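Long-range contacts in replicase polyprotein 1a (Avian infectious bronchitis virus, PDB 3LD1), which is of unknown function but forms part of coronavirus non-structural protein 2, which is probably released from the replicase polyprotein by a viral protease: residues A[15-20]-A[35-40]; A[20-25]-A[54-59]; A[309-314]-A[328-333]; A[335-340]-A[350-355]. The protein carries 3 engineered substitutions. All blocks are in the same frame, centred on the assembly; numbering follows the deposited sequence.

Contact 1: residues A[15-20]-A[35-40]; sequences LCDALF and AVRQKF
Helix 13-20 packs on helix 30-46 through Phe20, Arg37 and Phe40, which interlock between them. The two segment axes come no closer than 11.9 Å, and bulky side chains fill the gap. Phe20 supplies much of the filling. Its CG is anti to the backbone N (chi1 -175°), which aims the ring at the second helix. Arg37 CD lies over the centre of one face in a CH-pi contact, 3.4 Å from the centroid of the Phe20 ring. The Arg37 guanidinium runs on past Phe20 CB towards Asp17. There Arg37 NH1 and Arg37 NH2 both bind the single atom Asp17 OD2, each at 3.0 Å, with the oxygen in the guanidinium plane. This end-on salt bridge is buried. Asp17 is also held by the backbone N atoms of Ala138 and Lys139, while Arg37 NE pairs with Asp41. Phe20 CD1 sits over a face of the Phe40 ring, towards its rim, and the two ring planes are 59° apart. Leu19 CG meets the edge of the Phe40 ring, 4.2 Å from Phe40 CZ. Cys16 SG approaches Arg37 NH2 at 3.5 Å. The segment directions are 113° apart. This is steeply crossed helix-helix packing, with a buried salt bridge, in an alpha/beta region.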
loop_
_atom_site.group_PDB
_atom_site.type_symbol
_atom_site.label_atom_id
_atom_site.label_comp_id
_atom_site.label_asym_id
_atom_site.label_seq_id
_atom_site.Cartn_x
_atom_site.Cartn_y
_atom_site.Cartn_z
ATOM N N LEU A 15 -27.740 8.143 -4.468
ATOM C CA LEU A 15 -28.960 7.820 -3.754
ATOM C C LEU A 15 -28.500 6.608 -3.023
ATOM O O LEU A 15 -28.692 6.472 -1.777
ATOM C CB LEU A 15 -30.095 7.474 -4.715
ATOM C CG LEU A 15 -31.340 6.939 -3.979
ATOM C CD1 LEU A 15 -31.952 8.049 -3.086
ATOM C CD2 LEU A 15 -32.424 6.389 -4.929
ATOM N N CYS A 16 -27.797 5.782 -3.775
ATOM C CA CYS A 16 -27.167 4.676 -3.177
ATOM C C CYS A 16 -26.303 5.085 -1.967
ATOM O O CYS A 16 -26.329 4.459 -0.901
ATOM C CB CYS A 16 -26.304 3.922 -4.186
ATOM S SG CYS A 16 -25.988 2.395 -3.252
ATOM N N ASP A 17 -25.560 6.153 -2.139
ATOM C CA ASP A 17 -24.760 6.701 -1.058
ATOM C C ASP A 17 -25.611 7.166 0.124
ATOM O O ASP A 17 -25.279 6.894 1.323
ATOM C CB ASP A 17 -23.934 7.936 -1.552
ATOM C CG ASP A 17 -22.653 7.557 -2.300
ATOM O OD1 ASP A 17 -22.134 8.439 -3.005
ATOM O OD2 ASP A 17 -22.150 6.418 -2.139
ATOM N N ALA A 18 -26.698 7.880 -0.186
ATOM C CA ALA A 18 -27.491 8.371 0.954
ATOM C C ALA A 18 -28.086 7.194 1.688
ATOM O O ALA A 18 -28.088 7.198 2.908
ATOM C CB ALA A 18 -28.550 9.302 0.549
ATOM N N LEU A 19 -28.626 6.212 0.952
ATOM C CA LEU A 19 -29.172 4.990 1.587
ATOM C C LEU A 19 -28.047 4.407 2.437
ATOM O O LEU A 19 -28.128 4.417 3.647
ATOM C CB LEU A 19 -29.596 3.979 0.550
ATOM C CG LEU A 19 -29.990 2.565 1.016
ATOM C CD1 LEU A 19 -31.099 2.604 2.076
ATOM C CD2 LEU A 19 -30.408 1.719 -0.218
ATOM N N PHE A 20 -26.949 3.973 1.827
ATOM C CA PHE A 20 -25.870 3.383 2.633
ATOM C C PHE A 20 -25.427 4.226 3.869
ATOM O O PHE A 20 -25.013 3.701 4.907
ATOM C CB PHE A 20 -24.614 3.054 1.782
ATOM C CG PHE A 20 -23.510 2.326 2.585
ATOM C CD1 PHE A 20 -23.669 0.980 2.947
ATOM C CD2 PHE A 20 -22.353 3.012 2.998
ATOM C CE1 PHE A 20 -22.646 0.330 3.695
ATOM C CE2 PHE A 20 -21.312 2.384 3.707
ATOM C CZ PHE A 20 -21.448 1.060 4.094
ATOM N N ALA A 35 -14.369 -2.730 2.853
ATOM C CA ALA A 35 -14.966 -4.074 2.931
ATOM C C ALA A 35 -16.506 -4.029 3.175
ATOM O O ALA A 35 -17.311 -4.703 2.443
ATOM C CB ALA A 35 -14.204 -4.972 3.969
ATOM N N VAL A 36 -16.909 -3.189 4.123
ATOM C CA VAL A 36 -18.322 -3.042 4.482
ATOM C C VAL A 36 -19.182 -2.482 3.309
ATOM O O VAL A 36 -20.281 -3.006 3.025
ATOM C CB VAL A 36 -18.522 -2.150 5.739
ATOM C CG1 VAL A 36 -19.937 -2.151 6.133
ATOM C CG2 VAL A 36 -17.611 -2.617 6.956
ATOM N N ARG A 37 -18.695 -1.453 2.612
ATOM C CA ARG A 37 -19.481 -0.870 1.542
ATOM C C ARG A 37 -19.512 -1.857 0.365
ATOM O O ARG A 37 -20.528 -2.029 -0.298
ATOM C CB ARG A 37 -18.918 0.512 1.166
ATOM C CG ARG A 37 -19.619 1.227 -0.022
ATOM C CD ARG A 37 -21.077 1.410 0.267
ATOM N NE ARG A 37 -21.938 1.845 -0.880
ATOM C CZ ARG A 37 -22.062 3.128 -1.182
ATOM N NH1 ARG A 37 -21.336 4.007 -0.497
ATOM N NH2 ARG A 37 -22.852 3.515 -2.160
ATOM N N GLN A 38 -18.413 -2.552 0.134
ATOM C CA GLN A 38 -18.406 -3.537 -0.960
ATOM C C GLN A 38 -19.429 -4.658 -0.688
ATOM O O GLN A 38 -20.231 -4.981 -1.553
ATOM C CB GLN A 38 -16.969 -4.046 -1.252
ATOM C CG GLN A 38 -16.931 -5.507 -1.729
ATOM C CD GLN A 38 -15.507 -6.152 -1.552
ATOM O OE1 GLN A 38 -14.531 -5.851 -2.294
ATOM N NE2 GLN A 38 -15.398 -7.038 -0.539
ATOM N N LYS A 39 -19.445 -5.211 0.522
ATOM C CA LYS A 39 -20.469 -6.264 0.880
ATOM C C LYS A 39 -21.899 -5.764 0.661
ATOM O O LYS A 39 -22.833 -6.466 0.209
ATOM C CB LYS A 39 -20.310 -6.641 2.360
ATOM C CG LYS A 39 -21.221 -7.738 2.889
ATOM C CD LYS A 39 -20.731 -8.193 4.325
ATOM C CE LYS A 39 -21.609 -9.355 4.808
ATOM N NZ LYS A 39 -20.756 -10.413 5.508
ATOM N N PHE A 40 -22.074 -4.513 1.020
ATOM C CA PHE A 40 -23.418 -4.024 0.959
ATOM C C PHE A 40 -23.822 -3.828 -0.519
ATOM O O PHE A 40 -24.898 -4.271 -0.950
ATOM C CB PHE A 40 -23.531 -2.778 1.827
ATOM C CG PHE A 40 -24.753 -1.969 1.567
ATOM C CD1 PHE A 40 -25.857 -2.065 2.411
ATOM C CD2 PHE A 40 -24.807 -1.072 0.480
ATOM C CE1 PHE A 40 -27.020 -1.261 2.188
ATOM C CE2 PHE A 40 -25.936 -0.276 0.245
ATOM C CZ PHE A 40 -27.048 -0.367 1.103
#

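Contact 2: residues A[20-25]-A[54-59]; sequences FFYTSH and TVCGLF
Thr23 and Thr54 form one isolated beta bridge, although segment 20-25 is a loop with no regular strand. Their CA atoms are only 4.4 Å apart. The loop leaves helix 13-20 by a type I turn from Phe20 to Thr23. It then meets a beta hairpin at its tip, where a type I turn from Thr54 to Gly57 joins strands 50-54 and 57-64. One backbone hydrogen bond crosses the contact: Val55 N donates to Tyr22 O at 2.9 Å, nearly in line with the carbonyl bond. Ser24 also hydrogen-bonds Glu53 through its backbone, and its OG bonds Glu53 OE1.

Val55 holds CG1 anti to its carbonyl carbon (chi1 -58°), which lays Val55 CG1 against Thr23 O at 3.5 Å. The CB atoms of Tyr22 and Thr54 meet at 3.9 Å. Tyr22 OH reaches on to Gly90 O. Each threonine makes an ST turn: Thr23 OG1 accepts from His25 N and Thr54 OG1 from Cys56 N. Thr54 OG1 also donates to a lone pair of Gly57 O at 2.7 Å. Accepting one bond and donating another probably helps fix the turn. In a sulfur-aromatic contact, Cys56 SG stands at the edge of the Tyr22 ring, close to its plane and 4.3 Å from Tyr22 CD1.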
loop_
_atom_site.group_PDB
_atom_site.type_symbol
_atom_site.label_atom_id
_atom_site.label_comp_id
_atom_site.label_asym_id
_atom_site.label_seq_id
_atom_site.Cartn_x
_atom_site.Cartn_y
_atom_site.Cartn_z
ATOM N N PHE A 20 -26.949 3.973 1.827
ATOM C CA PHE A 20 -25.870 3.383 2.633
ATOM C C PHE A 20 -25.427 4.226 3.869
ATOM O O PHE A 20 -25.013 3.701 4.907
ATOM C CB PHE A 20 -24.614 3.054 1.782
ATOM C CG PHE A 20 -23.510 2.326 2.585
ATOM C CD1 PHE A 20 -23.669 0.980 2.947
ATOM C CD2 PHE A 20 -22.353 3.012 2.998
ATOM C CE1 PHE A 20 -22.646 0.330 3.695
ATOM C CE2 PHE A 20 -21.312 2.384 3.707
ATOM C CZ PHE A 20 -21.448 1.060 4.094
ATOM N N PHE A 21 -25.497 5.540 3.764
ATOM C CA PHE A 21 -24.996 6.337 4.857
ATOM C C PHE A 21 -25.856 6.362 6.129
ATOM O O PHE A 21 -25.601 7.164 7.050
ATOM C CB PHE A 21 -24.788 7.727 4.329
ATOM C CG PHE A 21 -23.580 7.852 3.496
ATOM C CD1 PHE A 21 -22.545 6.905 3.614
ATOM C CD2 PHE A 21 -23.413 8.962 2.633
ATOM C CE1 PHE A 21 -21.379 7.045 2.820
ATOM C CE2 PHE A 21 -22.254 9.096 1.824
ATOM C CZ PHE A 21 -21.255 8.148 1.920
ATOM N N TYR A 22 -26.887 5.516 6.182
ATOM C CA TYR A 22 -27.645 5.309 7.418
ATOM C C TYR A 22 -26.962 4.297 8.296
ATOM O O TYR A 22 -27.383 4.113 9.434
ATOM C CB TYR A 22 -29.050 4.799 7.124
ATOM C CG TYR A 22 -30.012 5.886 6.793
ATOM C CD1 TYR A 22 -31.045 6.239 7.713
ATOM C CD2 TYR A 22 -29.943 6.564 5.541
ATOM C CE1 TYR A 22 -31.988 7.311 7.394
ATOM C CE2 TYR A 22 -30.872 7.600 5.224
ATOM C CZ TYR A 22 -31.869 7.958 6.193
ATOM O OH TYR A 22 -32.731 8.924 5.952
ATOM N N THR A 23 -25.920 3.641 7.762
ATOM C CA THR A 23 -25.245 2.523 8.419
ATOM C C THR A 23 -24.768 2.906 9.828
ATOM O O THR A 23 -24.457 4.098 10.100
ATOM C CB THR A 23 -24.036 2.028 7.612
ATOM O OG1 THR A 23 -23.583 0.786 8.173
ATOM C CG2 THR A 23 -22.906 3.062 7.654
ATOM N N SER A 24 -24.783 1.907 10.719
ATOM C CA SER A 24 -24.461 2.152 12.121
ATOM C C SER A 24 -23.023 1.695 12.260
ATOM O O SER A 24 -22.336 2.000 13.253
ATOM C CB SER A 24 -25.425 1.388 13.107
ATOM O OG SER A 24 -25.697 0.035 12.725
ATOM N N HIS A 25 -22.555 0.983 11.238
ATOM C CA HIS A 25 -21.281 0.362 11.328
ATOM C C HIS A 25 -20.242 1.380 11.687
ATOM O O HIS A 25 -20.300 2.484 11.171
ATOM C CB HIS A 25 -20.922 -0.344 10.076
ATOM C CG HIS A 25 -19.830 -1.331 10.278
ATOM N ND1 HIS A 25 -18.511 -0.952 10.446
ATOM C CD2 HIS A 25 -19.863 -2.677 10.402
ATOM C CE1 HIS A 25 -17.773 -2.029 10.624
ATOM N NE2 HIS A 25 -18.568 -3.088 10.591
ATOM N N THR A 54 -29.007 -0.078 10.592
ATOM C CA THR A 54 -28.879 1.370 10.518
ATOM C C THR A 54 -28.791 2.076 11.875
ATOM O O THR A 54 -28.781 1.432 12.901
ATOM C CB THR A 54 -30.036 2.005 9.716
ATOM O OG1 THR A 54 -31.146 2.283 10.590
ATOM C CG2 THR A 54 -30.516 1.084 8.599
ATOM N N VAL A 55 -28.757 3.414 11.858
ATOM C CA VAL A 55 -28.780 4.271 13.079
ATOM C C VAL A 55 -30.239 4.600 13.481
ATOM O O VAL A 55 -30.496 5.418 14.404
ATOM C CB VAL A 55 -27.981 5.643 12.940
ATOM C CG1 VAL A 55 -26.556 5.432 12.599
ATOM C CG2 VAL A 55 -28.593 6.582 11.914
ATOM N N CYS A 56 -31.166 4.006 12.717
ATOM C CA CYS A 56 -32.589 3.988 13.007
ATOM C C CYS A 56 -32.999 2.553 13.249
ATOM O O CYS A 56 -34.136 2.214 12.985
ATOM C CB CYS A 56 -33.361 4.450 11.792
ATOM S SG CYS A 56 -33.062 6.152 11.463
ATOM N N GLY A 57 -32.064 1.691 13.670
ATOM C CA GLY A 57 -32.399 0.266 13.896
ATOM C C GLY A 57 -32.323 -0.591 12.629
ATOM O O GLY A 57 -31.922 -0.122 11.536
ATOM N N LEU A 58 -32.683 -1.862 12.775
ATOM C CA LEU A 58 -32.402 -2.871 11.783
ATOM C C LEU A 58 -33.460 -2.760 10.687
ATOM O O LEU A 58 -34.646 -2.753 11.002
ATOM C CB LEU A 58 -32.488 -4.248 12.439
ATOM C CG LEU A 58 -32.443 -5.516 11.561
ATOM C CD1 LEU A 58 -31.218 -5.515 10.618
ATOM C CD2 LEU A 58 -32.394 -6.761 12.457
ATOM N N PHE A 59 -33.078 -2.651 9.411
ATOM C CA PHE A 59 -34.118 -2.844 8.375
ATOM C C PHE A 59 -33.707 -4.008 7.549
ATOM O O PHE A 59 -32.540 -4.460 7.604
ATOM C CB PHE A 59 -34.371 -1.640 7.451
ATOM C CG PHE A 59 -34.880 -0.388 8.163
ATOM C CD1 PHE A 59 -36.184 0.043 7.985
ATOM C CD2 PHE A 59 -34.020 0.395 8.966
ATOM C CE1 PHE A 59 -36.635 1.225 8.618
ATOM C CE2 PHE A 59 -34.449 1.559 9.603
ATOM C CZ PHE A 59 -35.757 1.986 9.433
#

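Contact 3: residues A[309-314]-A[328-333]; sequences AEIPVE and YVFKSG
Phe330 and Glu314 meet where the loop 309-314 passes across strand 325-332. Strand side chains meet both the backbone and the side chains of the loop; there is no beta ladder. Phe330 holds its CG between the backbone N and the carbonyl carbon (chi1 63°). This sets the ring under the loop. The Val313-Glu314 peptide lies over one face, with Glu314 N 3.7 Å above the Phe330 ring plane and displaced towards the rim. The aliphatic part of Glu314 follows. Its CG is anti to the carbonyl carbon (chi1 -69°), which puts Glu314 CG 3.4 Å from Phe330 CD2. A bend at chi2 then swings the carboxylate round from there. The two side chains cross at about a right angle.

Ile311 comes from another side. Its CG1 lies between the backbone N and the carbonyl carbon (chi1 64°), which helps bring CD1 to the ring. Ile311 CD1 meets the edge in the ring plane, 3.6 Å from Phe330 CE2. Pro312 O is 3.4 Å from Phe330 CE2.

Tyr328, two residues back along the strand, has CG anti to the backbone N, and its ring extends out to the loop. Tyr328 OH donates to Glu314 O at 2.6 Å. The donor stands above the carbonyl plane rather than on a lone pair. Val313 CG1 touches Tyr328 CE2 at 3.8 Å, and Val313 also reaches strands 291-298 and 345-355. The Phe330 ring also meets Tyr337 on the neighbouring strand. The contact is thus a connecting loop between strands 302-308 and 316-322, packed over aromatic side chains of the mixed sheet.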
loop_
_atom_site.group_PDB
_atom_site.type_symbol
_atom_site.label_atom_id
_atom_site.label_comp_id
_atom_site.label_asym_id
_atom_site.label_seq_id
_atom_site.Cartn_x
_atom_site.Cartn_y
_atom_site.Cartn_z
ATOM N N ALA A 309 26.893 -18.772 -6.980
ATOM C CA ALA A 309 26.642 -20.222 -6.845
ATOM C C ALA A 309 25.191 -20.636 -6.782
ATOM O O ALA A 309 24.795 -21.725 -7.292
ATOM C CB ALA A 309 27.407 -20.845 -5.647
ATOM N N GLU A 310 24.375 -19.813 -6.151
ATOM C CA GLU A 310 22.976 -20.210 -6.101
ATOM C C GLU A 310 22.914 -21.498 -5.333
ATOM O O GLU A 310 22.543 -22.532 -5.906
ATOM C CB GLU A 310 22.431 -20.502 -7.522
ATOM C CG GLU A 310 20.965 -20.347 -7.595
ATOM C CD GLU A 310 20.580 -18.996 -7.038
ATOM O OE1 GLU A 310 20.598 -18.843 -5.780
ATOM O OE2 GLU A 310 20.315 -18.072 -7.851
ATOM N N ILE A 311 23.312 -21.458 -4.063
ATOM C CA ILE A 311 23.182 -22.631 -3.209
ATOM C C ILE A 311 22.930 -22.162 -1.793
ATOM O O ILE A 311 23.251 -21.007 -1.442
ATOM C CB ILE A 311 24.430 -23.615 -3.248
ATOM C CG1 ILE A 311 25.686 -22.970 -2.706
ATOM C CG2 ILE A 311 24.692 -24.199 -4.629
ATOM C CD1 ILE A 311 25.895 -23.383 -1.343
ATOM N N PRO A 312 22.350 -23.054 -0.986
ATOM C CA PRO A 312 22.148 -22.860 0.431
ATOM C C PRO A 312 23.377 -22.321 1.176
ATOM O O PRO A 312 24.515 -22.824 1.032
ATOM C CB PRO A 312 21.786 -24.266 0.917
ATOM C CG PRO A 312 21.002 -24.846 -0.237
ATOM C CD PRO A 312 21.770 -24.333 -1.447
ATOM N N VAL A 313 23.126 -21.269 1.940
ATOM C CA VAL A 313 24.069 -20.853 2.894
ATOM C C VAL A 313 24.161 -21.875 4.056
ATOM O O VAL A 313 23.166 -22.174 4.679
ATOM C CB VAL A 313 23.700 -19.468 3.411
ATOM C CG1 VAL A 313 24.609 -19.087 4.599
ATOM C CG2 VAL A 313 23.800 -18.443 2.257
ATOM N N GLU A 314 25.354 -22.387 4.352
ATOM C CA GLU A 314 25.536 -23.269 5.464
ATOM C C GLU A 314 25.460 -22.450 6.737
ATOM O O GLU A 314 25.966 -21.313 6.790
ATOM C CB GLU A 314 26.883 -23.997 5.336
ATOM C CG GLU A 314 26.933 -25.007 4.172
ATOM C CD GLU A 314 25.715 -26.023 4.210
ATOM O OE1 GLU A 314 25.582 -26.767 5.220
ATOM O OE2 GLU A 314 24.867 -26.043 3.266
ATOM N N TYR A 328 31.170 -13.641 5.242
ATOM C CA TYR A 328 30.945 -14.950 5.793
ATOM C C TYR A 328 31.396 -15.891 4.724
ATOM O O TYR A 328 31.154 -15.680 3.515
ATOM C CB TYR A 328 29.474 -15.177 5.948
ATOM C CG TYR A 328 29.090 -16.538 6.494
ATOM C CD1 TYR A 328 29.313 -16.854 7.848
ATOM C CD2 TYR A 328 28.476 -17.515 5.656
ATOM C CE1 TYR A 328 28.955 -18.096 8.340
ATOM C CE2 TYR A 328 28.107 -18.755 6.147
ATOM C CZ TYR A 328 28.344 -19.048 7.492
ATOM O OH TYR A 328 27.962 -20.264 8.028
ATOM N N VAL A 329 31.984 -16.983 5.184
ATOM C CA VAL A 329 32.651 -17.900 4.324
ATOM C C VAL A 329 32.259 -19.293 4.882
ATOM O O VAL A 329 32.257 -19.531 6.100
ATOM C CB VAL A 329 34.152 -17.468 4.343
ATOM C CG1 VAL A 329 35.030 -18.227 5.328
ATOM C CG2 VAL A 329 34.694 -17.388 3.055
ATOM N N PHE A 330 31.870 -20.201 3.994
ATOM C CA PHE A 330 31.523 -21.531 4.394
ATOM C C PHE A 330 32.015 -22.564 3.390
ATOM O O PHE A 330 32.236 -22.234 2.254
ATOM C CB PHE A 330 30.012 -21.646 4.599
ATOM C CG PHE A 330 29.174 -21.423 3.371
ATOM C CD1 PHE A 330 28.797 -20.150 2.999
ATOM C CD2 PHE A 330 28.671 -22.504 2.655
ATOM C CE1 PHE A 330 27.944 -19.940 1.905
ATOM C CE2 PHE A 330 27.805 -22.333 1.546
ATOM C CZ PHE A 330 27.459 -21.048 1.168
ATOM N N LYS A 331 32.154 -23.817 3.846
ATOM C CA LYS A 331 32.569 -24.998 3.071
ATOM C C LYS A 331 31.356 -25.918 2.742
ATOM O O LYS A 331 30.479 -26.142 3.561
ATOM C CB LYS A 331 33.605 -25.769 3.899
ATOM C CG LYS A 331 34.603 -26.640 3.116
ATOM C CD LYS A 331 35.466 -27.569 4.022
ATOM C CE LYS A 331 36.375 -28.519 3.122
ATOM N NZ LYS A 331 37.084 -29.610 3.858
ATOM N N SER A 332 31.309 -26.437 1.526
ATOM C CA SER A 332 30.165 -27.189 1.034
ATOM C C SER A 332 30.670 -28.361 0.189
ATOM O O SER A 332 30.971 -28.189 -1.014
ATOM C CB SER A 332 29.282 -26.281 0.193
ATOM O OG SER A 332 27.946 -26.669 0.341
ATOM N N GLY A 333 30.795 -29.531 0.834
ATOM C CA GLY A 333 31.579 -30.592 0.268
ATOM C C GLY A 333 33.044 -30.169 0.273
ATOM O O GLY A 333 33.621 -29.770 1.338
#

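Contact 4: residues A[335-340]-A[350-355]; sequences RFYAAP and VHCCER
The beta hairpin of strands 335-342 and 345-355 is joined here, with Ala338 and His351 as an antiparallel hydrogen-bonded pair. Ala338 N binds His351 O, and His351 N binds Ala338 O, both at 2.9 Å. Next along, Tyr337 and Cys352 are a non-hydrogen-bonded pair. Then Cys353 N reaches Phe336 O at 3.0 Å.

Phe336, Ala338, His351 and Cys353 share one face of the sheet. On it Cys353 SG packs against Ala338 CB at 3.5 Å. Cys353 CB meets Phe336 CB. Tyr337 CB touches Val350 CG1 at 3.8 Å, away from that face. Cys352 SG lies obliquely beside the Tyr337 ring in a sulfur-aromatic contact, 4.3 Å from Tyr337 CE2. At the exposed end Arg355 bends at chi3 and lays a face of its guanidinium over the edge of the Phe336 ring. Their planes are 89° apart, with Arg355 NH2 3.6 Å from Phe336 CE1. Water 1 accepts from Arg335 NH2 at 2.9 Å and donates to Cys353 O. His351 ND1 is hydrogen-bonded to Asp349 O. The chemistry implies two good backbone bonds at Ala338 and His351, and looser bonding at Phe336 and Cys353, where water 1 adds a link from Arg335.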
loop_
_atom_site.group_PDB
_atom_site.type_symbol
_atom_site.label_atom_id
_atom_site.label_comp_id
_atom_site.label_asym_id
_atom_site.label_seq_id
_atom_site.Cartn_x
_atom_site.Cartn_y
_atom_site.Cartn_z
ATOM N N ARG A 335 34.286 -27.777 -1.547
ATOM C CA ARG A 335 34.298 -26.406 -2.064
ATOM C C ARG A 335 33.988 -25.326 -1.019
ATOM O O ARG A 335 33.273 -25.557 -0.052
ATOM C CB ARG A 335 33.226 -26.264 -3.132
ATOM C CG ARG A 335 33.190 -27.388 -4.110
ATOM C CD ARG A 335 34.069 -27.060 -5.232
ATOM N NE ARG A 335 33.608 -25.781 -5.732
ATOM C CZ ARG A 335 32.573 -25.599 -6.545
ATOM N NH1 ARG A 335 31.878 -26.639 -7.015
ATOM N NH2 ARG A 335 32.249 -24.368 -6.903
ATOM N N PHE A 336 34.459 -24.111 -1.291
ATOM C CA PHE A 336 34.206 -22.989 -0.423
ATOM C C PHE A 336 33.365 -21.929 -1.032
ATOM O O PHE A 336 33.356 -21.709 -2.243
ATOM C CB PHE A 336 35.494 -22.359 0.004
ATOM C CG PHE A 336 36.229 -23.129 1.042
ATOM C CD1 PHE A 336 37.262 -24.012 0.677
ATOM C CD2 PHE A 336 35.898 -22.993 2.384
ATOM C CE1 PHE A 336 37.984 -24.760 1.656
ATOM C CE2 PHE A 336 36.596 -23.752 3.405
ATOM C CZ PHE A 336 37.652 -24.633 3.040
ATOM N N TYR A 337 32.684 -21.220 -0.148
ATOM C CA TYR A 337 31.901 -20.094 -0.577
ATOM C C TYR A 337 31.929 -18.860 0.341
ATOM O O TYR A 337 32.282 -18.937 1.521
ATOM C CB TYR A 337 30.498 -20.546 -0.801
ATOM C CG TYR A 337 30.415 -21.706 -1.705
ATOM C CD1 TYR A 337 30.478 -23.009 -1.190
ATOM C CD2 TYR A 337 30.217 -21.534 -3.085
ATOM C CE1 TYR A 337 30.337 -24.113 -2.017
ATOM C CE2 TYR A 337 30.081 -22.628 -3.909
ATOM C CZ TYR A 337 30.134 -23.911 -3.354
ATOM O OH TYR A 337 30.014 -25.029 -4.142
ATOM N N ALA A 338 31.573 -17.720 -0.242
ATOM C CA ALA A 338 31.503 -16.504 0.544
ATOM C C ALA A 338 30.135 -15.851 0.401
ATOM O O ALA A 338 29.446 -15.997 -0.661
ATOM C CB ALA A 338 32.576 -15.532 0.118
ATOM N N ALA A 339 29.765 -15.097 1.449
ATOM C CA ALA A 339 28.497 -14.376 1.441
ATOM C C ALA A 339 28.558 -13.075 2.229
ATOM O O ALA A 339 29.467 -12.891 3.118
ATOM C CB ALA A 339 27.377 -15.247 1.944
ATOM N N PRO A 340 27.635 -12.130 1.889
ATOM C CA PRO A 340 27.618 -10.882 2.708
ATOM C C PRO A 340 27.202 -11.196 4.124
ATOM O O PRO A 340 26.415 -12.085 4.314
ATOM C CB PRO A 340 26.669 -9.940 1.956
ATOM C CG PRO A 340 26.481 -10.580 0.567
ATOM C CD PRO A 340 26.673 -12.093 0.786
ATOM N N VAL A 350 25.493 -15.592 -2.740
ATOM C CA VAL A 350 26.592 -16.494 -2.594
ATOM C C VAL A 350 27.579 -16.398 -3.761
ATOM O O VAL A 350 27.182 -16.514 -4.897
ATOM C CB VAL A 350 26.106 -17.944 -2.388
ATOM C CG1 VAL A 350 27.326 -18.859 -2.141
ATOM C CG2 VAL A 350 25.191 -18.048 -1.197
ATOM N N HIS A 351 28.865 -16.170 -3.459
ATOM C CA HIS A 351 29.931 -16.257 -4.463
ATOM C C HIS A 351 30.900 -17.450 -4.240
ATOM O O HIS A 351 31.147 -17.857 -3.107
ATOM C CB HIS A 351 30.685 -14.929 -4.526
ATOM C CG HIS A 351 29.865 -13.773 -5.054
ATOM N ND1 HIS A 351 28.719 -13.327 -4.434
ATOM C CD2 HIS A 351 30.041 -12.961 -6.136
ATOM C CE1 HIS A 351 28.215 -12.304 -5.119
ATOM N NE2 HIS A 351 28.980 -12.079 -6.174
ATOM N N CYS A 352 31.471 -18.000 -5.313
ATOM C CA CYS A 352 32.440 -19.067 -5.176
ATOM C C CYS A 352 33.752 -18.549 -4.682
ATOM O O CYS A 352 34.147 -17.405 -5.009
ATOM C CB CYS A 352 32.715 -19.703 -6.508
ATOM S SG CYS A 352 31.265 -20.324 -7.311
ATOM N N CYS A 353 34.433 -19.435 -3.942
ATOM C CA CYS A 353 35.831 -19.248 -3.505
ATOM C C CYS A 353 36.834 -20.390 -3.910
ATOM O O CYS A 353 36.445 -21.551 -4.131
ATOM C CB CYS A 353 35.848 -19.094 -1.960
ATOM S SG CYS A 353 35.120 -17.499 -1.321
ATOM N N GLU A 354 38.126 -20.059 -3.957
ATOM C CA GLU A 354 39.201 -21.053 -4.161
ATOM C C GLU A 354 40.067 -20.944 -2.977
ATOM O O GLU A 354 40.331 -19.821 -2.514
ATOM C CB GLU A 354 40.117 -20.574 -5.242
ATOM C CG GLU A 354 40.352 -21.468 -6.372
ATOM C CD GLU A 354 40.688 -20.594 -7.547
ATOM O OE1 GLU A 354 40.003 -20.676 -8.594
ATOM O OE2 GLU A 354 41.591 -19.745 -7.371
ATOM N N ARG A 355 40.588 -22.073 -2.520
ATOM C CA ARG A 355 41.670 -22.016 -1.549
ATOM C C ARG A 355 42.928 -21.485 -2.267
ATOM O O ARG A 355 43.158 -21.813 -3.440
ATOM C CB ARG A 355 41.893 -23.380 -0.914
ATOM C CG ARG A 355 42.372 -23.300 0.543
ATOM C CD ARG A 355 42.598 -24.707 1.071
ATOM N NE ARG A 355 41.596 -25.595 0.467
ATOM C CZ ARG A 355 41.061 -26.660 1.061
ATOM N NH1 ARG A 355 41.447 -27.001 2.292
ATOM N NH2 ARG A 355 40.144 -27.379 0.403
HETATM O O HOH W 1 33.756 -22.458 -5.269
HETATM O O HOH W 2 36.280 -23.785 -2.872
#

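Overall arrangement
The four contacts fall into two pairs at opposite ends of an elongated chain. Contacts 1 and 2 share Phe20, have centres about 11 Å apart, and interleave along the sequence. Contact 1 joins helices 13-20 and 30-46 to each other. Contact 2, through the loop after helix 13-20, reaches the hairpin of strands 50-54 and 57-64. Contacts 3 and 4 come later in the chain and follow one another. Their centres lie about 7 Å apart, and both reach one mixed sheet, where strands 325-332 and 335-342 are neighbours. The centres of contacts 1 and 3 are about 56 Å apart. The N-terminal alpha/beta region and the C-terminal beta region are therefore probably stabilised by separate local packing, with largely helical segments between them.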